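PDB 3M4R: class II aldolase/adducin N-terminal domain-containing protein from Thermoplasma acidophilum, which is of unknown function but carries a zinc-binding class II aldolase-like domain at its N-terminal end and may, as a whole, act as an oxidoreductase. Local coordinates for residues V57-S65 / E110-A121; L153-Y161 / C175-R186. All coordinates share one frame; numbering follows the deposited sequence. Where two conformers were deposited one is given.

Interaction 1 (V57-S65 / E110-A121); sequences VLRVKNSGS and EPSPSVETFLHA. With ZN (zinc ion), chain B.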
loop_
_atom_site.group_PDB
_atom_site.type_symbol
_atom_site.label_atom_id
_atom_site.label_comp_id
_atom_site.label_asym_id
_atom_site.label_seq_id
_atom_site.Cartn_x
_atom_site.Cartn_y
_atom_site.Cartn_z
ATOM N N VAL A 57 0.352 -5.327 14.725
ATOM C CA VAL A 57 -0.447 -6.031 13.734
ATOM C C VAL A 57 -0.527 -5.132 12.498
ATOM O O VAL A 57 -0.785 -3.926 12.626
ATOM C CB VAL A 57 -1.861 -6.351 14.234
ATOM C CG1 VAL A 57 -2.703 -6.999 13.157
ATOM C CG2 VAL A 57 -1.821 -7.312 15.529
ATOM N N LEU A 58 -0.295 -5.726 11.328
ATOM C CA LEU A 58 -0.574 -5.116 10.070
ATOM C C LEU A 58 -1.964 -5.502 9.666
ATOM O O LEU A 58 -2.256 -6.644 9.399
ATOM C CB LEU A 58 0.444 -5.531 8.971
ATOM C CG LEU A 58 0.231 -4.902 7.580
ATOM C CD1 LEU A 58 0.680 -3.403 7.566
ATOM C CD2 LEU A 58 1.010 -5.756 6.555
ATOM N N ARG A 59 -2.843 -4.516 9.624
ATOM C CA ARG A 59 -4.207 -4.719 9.162
ATOM C C ARG A 59 -4.199 -4.318 7.694
ATOM O O ARG A 59 -4.054 -3.140 7.349
ATOM C CB ARG A 59 -5.186 -3.850 9.974
ATOM C CG ARG A 59 -5.564 -4.388 11.376
ATOM C CD ARG A 59 -6.573 -5.535 11.285
ATOM N NE ARG A 59 -6.643 -6.312 12.515
ATOM C CZ ARG A 59 -7.323 -7.452 12.695
ATOM N NH1 ARG A 59 -8.080 -7.965 11.752
ATOM N NH2 ARG A 59 -7.226 -8.100 13.864
ATOM N N VAL A 60 -4.309 -5.311 6.832
ATOM C CA VAL A 60 -4.104 -5.137 5.412
ATOM C C VAL A 60 -5.357 -5.574 4.684
ATOM O O VAL A 60 -6.032 -6.515 5.087
ATOM C CB VAL A 60 -2.892 -5.924 4.886
ATOM C CG1 VAL A 60 -3.085 -7.468 5.061
ATOM C CG2 VAL A 60 -2.606 -5.613 3.415
ATOM N N LYS A 61 -5.659 -4.867 3.595
ATOM C CA LYS A 61 -6.803 -5.162 2.764
ATOM C C LYS A 61 -6.865 -6.623 2.379
ATOM O O LYS A 61 -5.853 -7.190 2.040
ATOM C CB LYS A 61 -6.741 -4.295 1.498
ATOM C CG LYS A 61 -7.979 -4.364 0.681
ATOM C CD LYS A 61 -7.734 -5.008 -0.583
ATOM C CE LYS A 61 -8.888 -4.803 -1.544
ATOM N NZ LYS A 61 -9.297 -6.172 -2.062
ATOM N N ASN A 62 -8.062 -7.219 2.409
ATOM C CA ASN A 62 -8.216 -8.639 2.120
ATOM C C ASN A 62 -9.094 -8.878 0.911
ATOM O O ASN A 62 -9.568 -7.933 0.305
ATOM C CB ASN A 62 -8.683 -9.418 3.374
ATOM C CG ASN A 62 -10.036 -9.017 3.852
ATOM O OD1 ASN A 62 -10.934 -8.787 3.048
ATOM N ND2 ASN A 62 -10.223 -9.001 5.191
ATOM N N SER A 63 -9.290 -10.142 0.548
ATOM C CA SER A 63 -9.997 -10.497 -0.695
ATOM C C SER A 63 -11.512 -10.415 -0.578
ATOM O O SER A 63 -12.216 -10.730 -1.524
ATOM C CB SER A 63 -9.636 -11.926 -1.091
ATOM O OG SER A 63 -9.927 -12.800 -0.022
ATOM N N GLY A 64 -12.021 -10.061 0.594
ATOM C CA GLY A 64 -13.468 -10.032 0.816
ATOM C C GLY A 64 -14.214 -8.791 0.274
ATOM O O GLY A 64 -15.429 -8.747 0.367
ATOM N N SER A 65 -13.494 -7.761 -0.197
ATOM C CA SER A 65 -14.134 -6.566 -0.733
ATOM C C SER A 65 -13.179 -5.753 -1.601
ATOM O O SER A 65 -11.954 -5.843 -1.426
ATOM C CB SER A 65 -14.606 -5.656 0.441
ATOM O OG SER A 65 -15.194 -4.421 -0.008
ATOM N N GLU A 110 -10.271 -15.133 9.226
ATOM C CA GLU A 110 -10.431 -13.956 8.369
ATOM C C GLU A 110 -10.192 -14.249 6.897
ATOM O O GLU A 110 -9.567 -15.264 6.551
ATOM C CB GLU A 110 -9.531 -12.806 8.813
ATOM C CG GLU A 110 -9.924 -12.302 10.140
ATOM C CD GLU A 110 -9.010 -11.205 10.669
ATOM O OE1 GLU A 110 -7.869 -11.049 10.208
ATOM O OE2 GLU A 110 -9.442 -10.502 11.588
ATOM N N PRO A 111 -10.731 -13.382 6.013
ATOM C CA PRO A 111 -10.434 -13.551 4.586
ATOM C C PRO A 111 -8.928 -13.415 4.281
ATOM O O PRO A 111 -8.206 -12.714 4.988
ATOM C CB PRO A 111 -11.259 -12.450 3.911
ATOM C CG PRO A 111 -12.312 -12.028 4.962
ATOM C CD PRO A 111 -11.567 -12.185 6.258
ATOM N N SER A 112 -8.463 -14.130 3.256
ATOM C CA SER A 112 -7.042 -14.089 2.865
ATOM C C SER A 112 -6.546 -12.654 2.655
ATOM O O SER A 112 -7.225 -11.846 2.059
ATOM C CB SER A 112 -6.811 -14.897 1.597
ATOM O OG SER A 112 -7.034 -16.275 1.826
ATOM N N PRO A 113 -5.342 -12.344 3.148
ATOM C CA PRO A 113 -4.781 -11.025 2.996
ATOM C C PRO A 113 -4.291 -10.805 1.555
ATOM O O PRO A 113 -3.992 -11.765 0.829
ATOM C CB PRO A 113 -3.598 -11.020 3.992
ATOM C CG PRO A 113 -3.160 -12.444 4.016
ATOM C CD PRO A 113 -4.423 -13.252 3.887
ATOM N N SER A 114 -4.280 -9.542 1.146
ATOM C CA SER A 114 -3.715 -9.124 -0.146
ATOM C C SER A 114 -2.424 -9.870 -0.459
ATOM O O SER A 114 -1.551 -9.971 0.401
ATOM C CB SER A 114 -3.380 -7.618 -0.111
ATOM O OG SER A 114 -2.773 -7.190 -1.343
ATOM N N VAL A 115 -2.312 -10.378 -1.682
ATOM C CA VAL A 115 -1.024 -10.924 -2.199
ATOM C C VAL A 115 0.129 -9.884 -2.204
ATOM O O VAL A 115 1.321 -10.255 -2.285
ATOM C CB VAL A 115 -1.177 -11.634 -3.601
ATOM C CG1 VAL A 115 -2.177 -12.784 -3.506
ATOM C CG2 VAL A 115 -1.613 -10.645 -4.736
ATOM N N GLU A 116 -0.198 -8.595 -2.030
ATOM C CA GLU A 116 0.826 -7.538 -1.941
ATOM C C GLU A 116 1.148 -7.107 -0.544
ATOM O O GLU A 116 1.742 -6.034 -0.353
ATOM C CB GLU A 116 0.366 -6.305 -2.772
ATOM C CG GLU A 116 -0.019 -6.763 -4.161
ATOM C CD GLU A 116 0.063 -5.700 -5.226
ATOM O OE1 GLU A 116 -1.024 -5.100 -5.502
ATOM O OE2 GLU A 116 1.179 -5.506 -5.812
ATOM N N THR A 117 0.827 -7.949 0.445
ATOM C CA THR A 117 0.982 -7.576 1.831
ATOM C C THR A 117 2.384 -7.171 2.191
ATOM O O THR A 117 2.577 -6.287 3.044
ATOM C CB THR A 117 0.482 -8.720 2.792
ATOM O OG1 THR A 117 -0.947 -8.839 2.665
ATOM C CG2 THR A 117 0.846 -8.407 4.217
ATOM N N PHE A 118 3.372 -7.813 1.597
ATOM C CA PHE A 118 4.756 -7.475 1.946
ATOM C C PHE A 118 5.184 -6.074 1.505
ATOM O O PHE A 118 6.059 -5.496 2.139
ATOM C CB PHE A 118 5.735 -8.496 1.445
ATOM C CG PHE A 118 5.688 -9.788 2.234
ATOM C CD1 PHE A 118 6.139 -9.822 3.529
ATOM C CD2 PHE A 118 5.119 -10.918 1.704
ATOM C CE1 PHE A 118 6.079 -10.999 4.272
ATOM C CE2 PHE A 118 5.074 -12.115 2.443
ATOM C CZ PHE A 118 5.554 -12.140 3.734
ATOM N N LEU A 119 4.517 -5.481 0.502
ATOM C CA LEU A 119 4.809 -4.047 0.183
ATOM C C LEU A 119 4.525 -3.168 1.391
ATOM O O LEU A 119 5.231 -2.156 1.680
ATOM C CB LEU A 119 3.978 -3.523 -0.996
ATOM C CG LEU A 119 4.093 -4.215 -2.353
ATOM C CD1 LEU A 119 3.141 -3.578 -3.409
ATOM C CD2 LEU A 119 5.548 -4.222 -2.845
ATOM N N HIS A 120 3.479 -3.553 2.095
ATOM C CA HIS A 120 2.986 -2.810 3.251
ATOM C C HIS A 120 3.844 -3.043 4.502
ATOM O O HIS A 120 4.212 -2.090 5.270
ATOM C CB HIS A 120 1.549 -3.231 3.482
ATOM C CG HIS A 120 0.637 -2.801 2.367
ATOM N ND1 HIS A 120 -0.091 -1.627 2.433
ATOM C CD2 HIS A 120 0.351 -3.361 1.166
ATOM C CE1 HIS A 120 -0.778 -1.486 1.305
ATOM N NE2 HIS A 120 -0.535 -2.521 0.518
ATOM N N ALA A 121 4.123 -4.312 4.740
ATOM C CA ALA A 121 4.848 -4.714 5.969
ATOM C C ALA A 121 6.234 -4.126 5.988
ATOM O O ALA A 121 6.719 -3.731 7.038
ATOM C CB ALA A 121 4.930 -6.290 6.108
HETATM ZN ZN ZN B . 0.078 -3.935 -7.110
HETATM O O HOH W 1 -0.189 -5.580 -8.256
#
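In the class II aldolase/adducin domain, the C-terminal end of strand 54-61 meets the loop that carries a zinc ligand through one backbone bridge, N62 opposite P113. Two bonds define it: S114 N donates to K61 O (3.0 Å) in the carbonyl plane, and S63 N to S112 O (3.1 Å). With N62 CG between its backbone N and carbonyl carbon (chi1 64°), the amide lies against the pyrrolidine of P111, N62 CG standing 3.6 Å from P111 CB. N62 OD1 accepts from G64 N at 3.0 Å, closing an Asx turn, while ND2 donates to T76 OG1 and R73 O. A leucine here would probably leave G64 N without its acceptor and those two oxygens without their donor, freeing the turn to shift. Alongside, R59 bends at chi2 (-76°), and NH1 meets E110 OE2 at 2.9 Å on its syn side. The planes stand 67° apart and only OE2 is bonded, E110 OE1 accepting from G77 N instead; R59 NE pairs with E47. V60 CG1 touches P113 CB at 3.7 Å, and both its methyls face T117 OG1. That hydroxyl donates to S114 O, which also takes T117 N. L58 and T117 run past each other in opposite senses, CD2 of L58 3.5 Å from CG2 of T117. S114 OG accepts from E116 N in an ST turn within the type I turn S114-T117, from which E116 sends both carboxylate oxygens to zinc. H130, H132, H188 and a water complete the site, as in zinc-dependent aldolases of the class II aldolase/adducin family.

Interaction 2 (L153-Y161 / C175-R186); sequences LGNVVVLPY and CFKKGIDGIVLR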
loop_
_atom_site.group_PDB
_atom_site.type_symbol
_atom_site.label_atom_id
_atom_site.label_comp_id
_atom_site.label_asym_id
_atom_site.label_seq_id
_atom_site.Cartn_x
_atom_site.Cartn_y
_atom_site.Cartn_z
ATOM N N LEU A 153 7.162 14.166 -10.875
ATOM C CA LEU A 153 6.252 13.679 -9.857
ATOM C C LEU A 153 6.552 14.180 -8.441
ATOM O O LEU A 153 5.673 14.153 -7.583
ATOM C CB LEU A 153 6.251 12.152 -9.896
ATOM C CG LEU A 153 5.726 11.522 -11.188
ATOM C CD1 LEU A 153 5.665 10.008 -11.062
ATOM C CD2 LEU A 153 4.357 12.083 -11.649
ATOM N N GLY A 154 7.787 14.594 -8.182
ATOM C CA GLY A 154 8.130 15.177 -6.887
ATOM C C GLY A 154 9.147 14.404 -6.081
ATOM O O GLY A 154 10.062 13.833 -6.657
ATOM N N ASN A 155 9.003 14.385 -4.743
ATOM C CA ASN A 155 10.013 13.738 -3.919
ATOM C C ASN A 155 9.710 12.257 -3.860
ATOM O O ASN A 155 9.140 11.751 -2.878
ATOM C CB ASN A 155 10.100 14.314 -2.504
ATOM C CG ASN A 155 11.332 13.833 -1.780
ATOM O OD1 ASN A 155 12.248 13.269 -2.404
ATOM N ND2 ASN A 155 11.386 14.071 -0.471
ATOM N N VAL A 156 10.077 11.566 -4.935
ATOM C CA VAL A 156 9.763 10.156 -5.074
ATOM C C VAL A 156 10.988 9.380 -5.465
ATOM O O VAL A 156 11.946 9.941 -5.902
ATOM C CB VAL A 156 8.685 9.916 -6.124
ATOM C CG1 VAL A 156 7.400 10.586 -5.695
ATOM C CG2 VAL A 156 9.157 10.421 -7.520
ATOM N N VAL A 157 10.939 8.071 -5.266
ATOM C CA VAL A 157 11.929 7.167 -5.776
ATOM C C VAL A 157 11.168 6.385 -6.810
ATOM O O VAL A 157 10.001 6.032 -6.603
ATOM C CB VAL A 157 12.489 6.251 -4.656
ATOM C CG1 VAL A 157 13.161 4.969 -5.228
ATOM C CG2 VAL A 157 13.502 7.043 -3.818
ATOM N N VAL A 158 11.818 6.122 -7.931
ATOM C CA VAL A 158 11.202 5.392 -9.036
ATOM C C VAL A 158 11.914 4.052 -9.163
ATOM O O VAL A 158 13.129 3.992 -9.067
ATOM C CB VAL A 158 11.304 6.191 -10.343
ATOM C CG1 VAL A 158 10.760 5.367 -11.513
ATOM C CG2 VAL A 158 10.550 7.501 -10.197
ATOM N N LEU A 159 11.147 2.973 -9.288
ATOM C CA LEU A 159 11.693 1.633 -9.490
ATOM C C LEU A 159 11.330 1.125 -10.870
ATOM O O LEU A 159 10.239 1.403 -11.354
ATOM C CB LEU A 159 11.136 0.665 -8.444
ATOM C CG LEU A 159 11.939 0.364 -7.182
ATOM C CD1 LEU A 159 12.450 1.639 -6.562
ATOM C CD2 LEU A 159 11.075 -0.432 -6.189
ATOM N N PRO A 160 12.225 0.344 -11.501
ATOM C CA PRO A 160 11.908 -0.212 -12.804
ATOM C C PRO A 160 10.841 -1.244 -12.659
ATOM O O PRO A 160 10.490 -1.577 -11.522
ATOM C CB PRO A 160 13.223 -0.885 -13.215
ATOM C CG PRO A 160 13.737 -1.393 -11.957
ATOM C CD PRO A 160 13.484 -0.237 -10.995
ATOM N N TYR A 161 10.329 -1.768 -13.772
ATOM C CA TYR A 161 9.354 -2.852 -13.714
ATOM C C TYR A 161 9.971 -4.040 -12.993
ATOM O O TYR A 161 11.073 -4.438 -13.308
ATOM C CB TYR A 161 8.828 -3.310 -15.091
ATOM C CG TYR A 161 7.854 -4.476 -14.972
ATOM C CD1 TYR A 161 6.581 -4.314 -14.403
ATOM C CD2 TYR A 161 8.230 -5.746 -15.325
ATOM C CE1 TYR A 161 5.704 -5.405 -14.231
ATOM C CE2 TYR A 161 7.365 -6.844 -15.149
ATOM C CZ TYR A 161 6.113 -6.676 -14.648
ATOM O OH TYR A 161 5.308 -7.790 -14.488
ATOM N N CYS A 175 14.785 0.388 -1.237
ATOM C CA CYS A 175 14.901 1.702 -1.867
ATOM C C CYS A 175 14.235 2.776 -1.022
ATOM O O CYS A 175 14.461 3.948 -1.227
ATOM C CB CYS A 175 14.330 1.684 -3.275
ATOM S SG CYS A 175 15.227 0.555 -4.338
ATOM N N PHE A 176 13.416 2.368 -0.058
ATOM C CA PHE A 176 12.794 3.345 0.802
ATOM C C PHE A 176 13.885 4.223 1.453
ATOM O O PHE A 176 14.873 3.702 1.933
ATOM C CB PHE A 176 11.928 2.679 1.872
ATOM C CG PHE A 176 11.322 3.669 2.798
ATOM C CD1 PHE A 176 10.204 4.395 2.410
ATOM C CD2 PHE A 176 11.925 3.960 4.022
ATOM C CE1 PHE A 176 9.640 5.350 3.254
ATOM C CE2 PHE A 176 11.383 4.938 4.874
ATOM C CZ PHE A 176 10.237 5.639 4.488
ATOM N N LYS A 177 13.718 5.548 1.417
ATOM C CA LYS A 177 14.597 6.478 2.172
ATOM C C LYS A 177 13.754 7.462 3.003
ATOM O O LYS A 177 12.684 7.910 2.565
ATOM C CB LYS A 177 15.526 7.258 1.230
ATOM C CG LYS A 177 16.640 6.424 0.575
ATOM N N LYS A 178 14.228 7.782 4.206
ATOM C CA LYS A 178 13.618 8.826 5.046
ATOM C C LYS A 178 13.269 10.081 4.212
ATOM O O LYS A 178 13.994 10.447 3.307
ATOM C CB LYS A 178 14.578 9.228 6.186
ATOM N N GLY A 179 12.118 10.680 4.487
ATOM C CA GLY A 179 11.715 11.932 3.881
ATOM C C GLY A 179 11.037 11.943 2.527
ATOM O O GLY A 179 10.601 13.017 2.100
ATOM N N ILE A 180 10.961 10.807 1.826
ATOM C CA ILE A 180 10.299 10.768 0.501
ATOM C C ILE A 180 8.783 10.716 0.642
ATOM O O ILE A 180 8.276 10.348 1.697
ATOM C CB ILE A 180 10.829 9.627 -0.406
ATOM C CG1 ILE A 180 10.496 8.238 0.164
ATOM C CG2 ILE A 180 12.324 9.783 -0.560
ATOM C CD1 ILE A 180 10.723 7.093 -0.806
ATOM N N ASP A 181 8.054 11.106 -0.402
ATOM C CA ASP A 181 6.593 11.121 -0.374
ATOM C C ASP A 181 5.983 9.884 -1.069
ATOM O O ASP A 181 4.785 9.570 -0.917
ATOM C CB ASP A 181 6.050 12.372 -1.040
ATOM C CG ASP A 181 6.416 13.667 -0.279
ATOM O OD1 ASP A 181 6.380 13.683 0.966
ATOM O OD2 ASP A 181 6.747 14.653 -0.931
ATOM N N GLY A 182 6.789 9.160 -1.822
ATOM C CA GLY A 182 6.207 8.080 -2.627
ATOM C C GLY A 182 7.262 7.241 -3.298
ATOM O O GLY A 182 8.396 7.679 -3.443
ATOM N N ILE A 183 6.879 6.012 -3.662
ATOM C CA ILE A 183 7.686 5.121 -4.472
ATOM C C ILE A 183 6.857 4.736 -5.695
ATOM O O ILE A 183 5.742 4.233 -5.559
ATOM C CB ILE A 183 8.053 3.848 -3.734
ATOM C CG1 ILE A 183 8.946 4.176 -2.523
ATOM C CG2 ILE A 183 8.733 2.880 -4.682
ATOM C CD1 ILE A 183 9.299 2.906 -1.628
ATOM N N VAL A 184 7.402 5.020 -6.874
ATOM C CA VAL A 184 6.729 4.817 -8.157
ATOM C C VAL A 184 7.221 3.507 -8.741
ATOM O O VAL A 184 8.414 3.289 -8.830
ATOM C CB VAL A 184 7.047 5.937 -9.132
ATOM C CG1 VAL A 184 6.390 5.659 -10.516
ATOM C CG2 VAL A 184 6.569 7.258 -8.546
ATOM N N LEU A 185 6.295 2.636 -9.112
ATOM C CA LEU A 185 6.647 1.290 -9.602
ATOM C C LEU A 185 6.280 1.258 -11.076
ATOM O O LEU A 185 5.094 1.186 -11.427
ATOM C CB LEU A 185 5.887 0.213 -8.798
ATOM C CG LEU A 185 5.953 0.227 -7.252
ATOM C CD1 LEU A 185 5.092 -0.927 -6.627
ATOM C CD2 LEU A 185 7.379 0.184 -6.750
ATOM N N ARG A 186 7.277 1.365 -11.957
ATOM C CA ARG A 186 6.986 1.448 -13.372
ATOM C C ARG A 186 6.205 0.239 -13.849
ATOM O O ARG A 186 6.506 -0.881 -13.474
ATOM C CB ARG A 186 8.254 1.642 -14.210
ATOM C CG ARG A 186 8.957 2.950 -13.880
ATOM C CD ARG A 186 10.106 3.248 -14.849
ATOM N NE ARG A 186 9.612 3.633 -16.160
ATOM C CZ ARG A 186 10.210 4.501 -16.969
ATOM N NH1 ARG A 186 9.670 4.753 -18.142
ATOM N NH2 ARG A 186 11.324 5.129 -16.601
HETATM O O HOH W 2 7.877 -1.527 -10.959
#
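The Y161 ring meets R186 at its edge: R186 O lies near the ring plane, 3.6 Å from Y161 CD1, and neither face takes a partner from 175-186. Two other planar groups are the amide of N155, which lies beside G179 and I180, and the guanidinium of R186, which is directed outside the pair to L144 O, T140 O and S146 OG. Between them runs the parallel strand pair of a beta-alpha-beta unit, 156-159 and 182-185 joined through helix 166-175. The evidence for the pairing is the short-segment axes, 21° from parallel, and bonds that switch from strand to strand: V184 N to V157 O (2.8 Å), L159 N to V184 O (2.8 Å) and R186 N to L159 O, each within about 11° of straight at the hydrogen. At the entry D181 N donates to N155 O at 2.8 Å; G182 N, buried beside it, finds no partner in the model. The D181 carboxylate is paired with R203.

V157, L159, I183 and L185 occupy the face covered by helix 166-175. There the L159 and L185 side chains lie side by side, CD2 to CD2 at 3.8 Å, and those of V157 and I180 cross obliquely with CG2 against CD1. On the face under helix 146-153, V158 and V184 run alongside each other in the same direction, and the L153 and V184 side chains cross at about a right angle, touching through CD1 and CG2. V184 CG2 is put there by standing anti to its carbonyl carbon. The aliphatic part of R186 continues this row, its CG 3.8 Å from V158 CG1. Where the strands end, water 2 donates to P160 O (2.7 Å) and to R186 O (2.9 Å), bridging the two backbones.

Overall arrangement
Interactions 1 and 2 follow one another along the chain, 57-65/110-121 closing before 153-161/175-186 opens, and lie on opposite sides of the chain's centre. Their centres are 22 Å apart and their nearest atoms about 5 Å, without touching. Both reach the same mixed sheet: interaction 1 through strand 54-61, next to one outermost strand, and interaction 2 through 182-185 and the outermost strand 156-159. Helix 166-175 links them further, covering L159 and L185 and also touching F118 and L119. The zinc lies where they converge: E116 comes from interaction 1, while L185 of interaction 2 has its side chain about 6 Å from the metal, just ahead of the ligand H188.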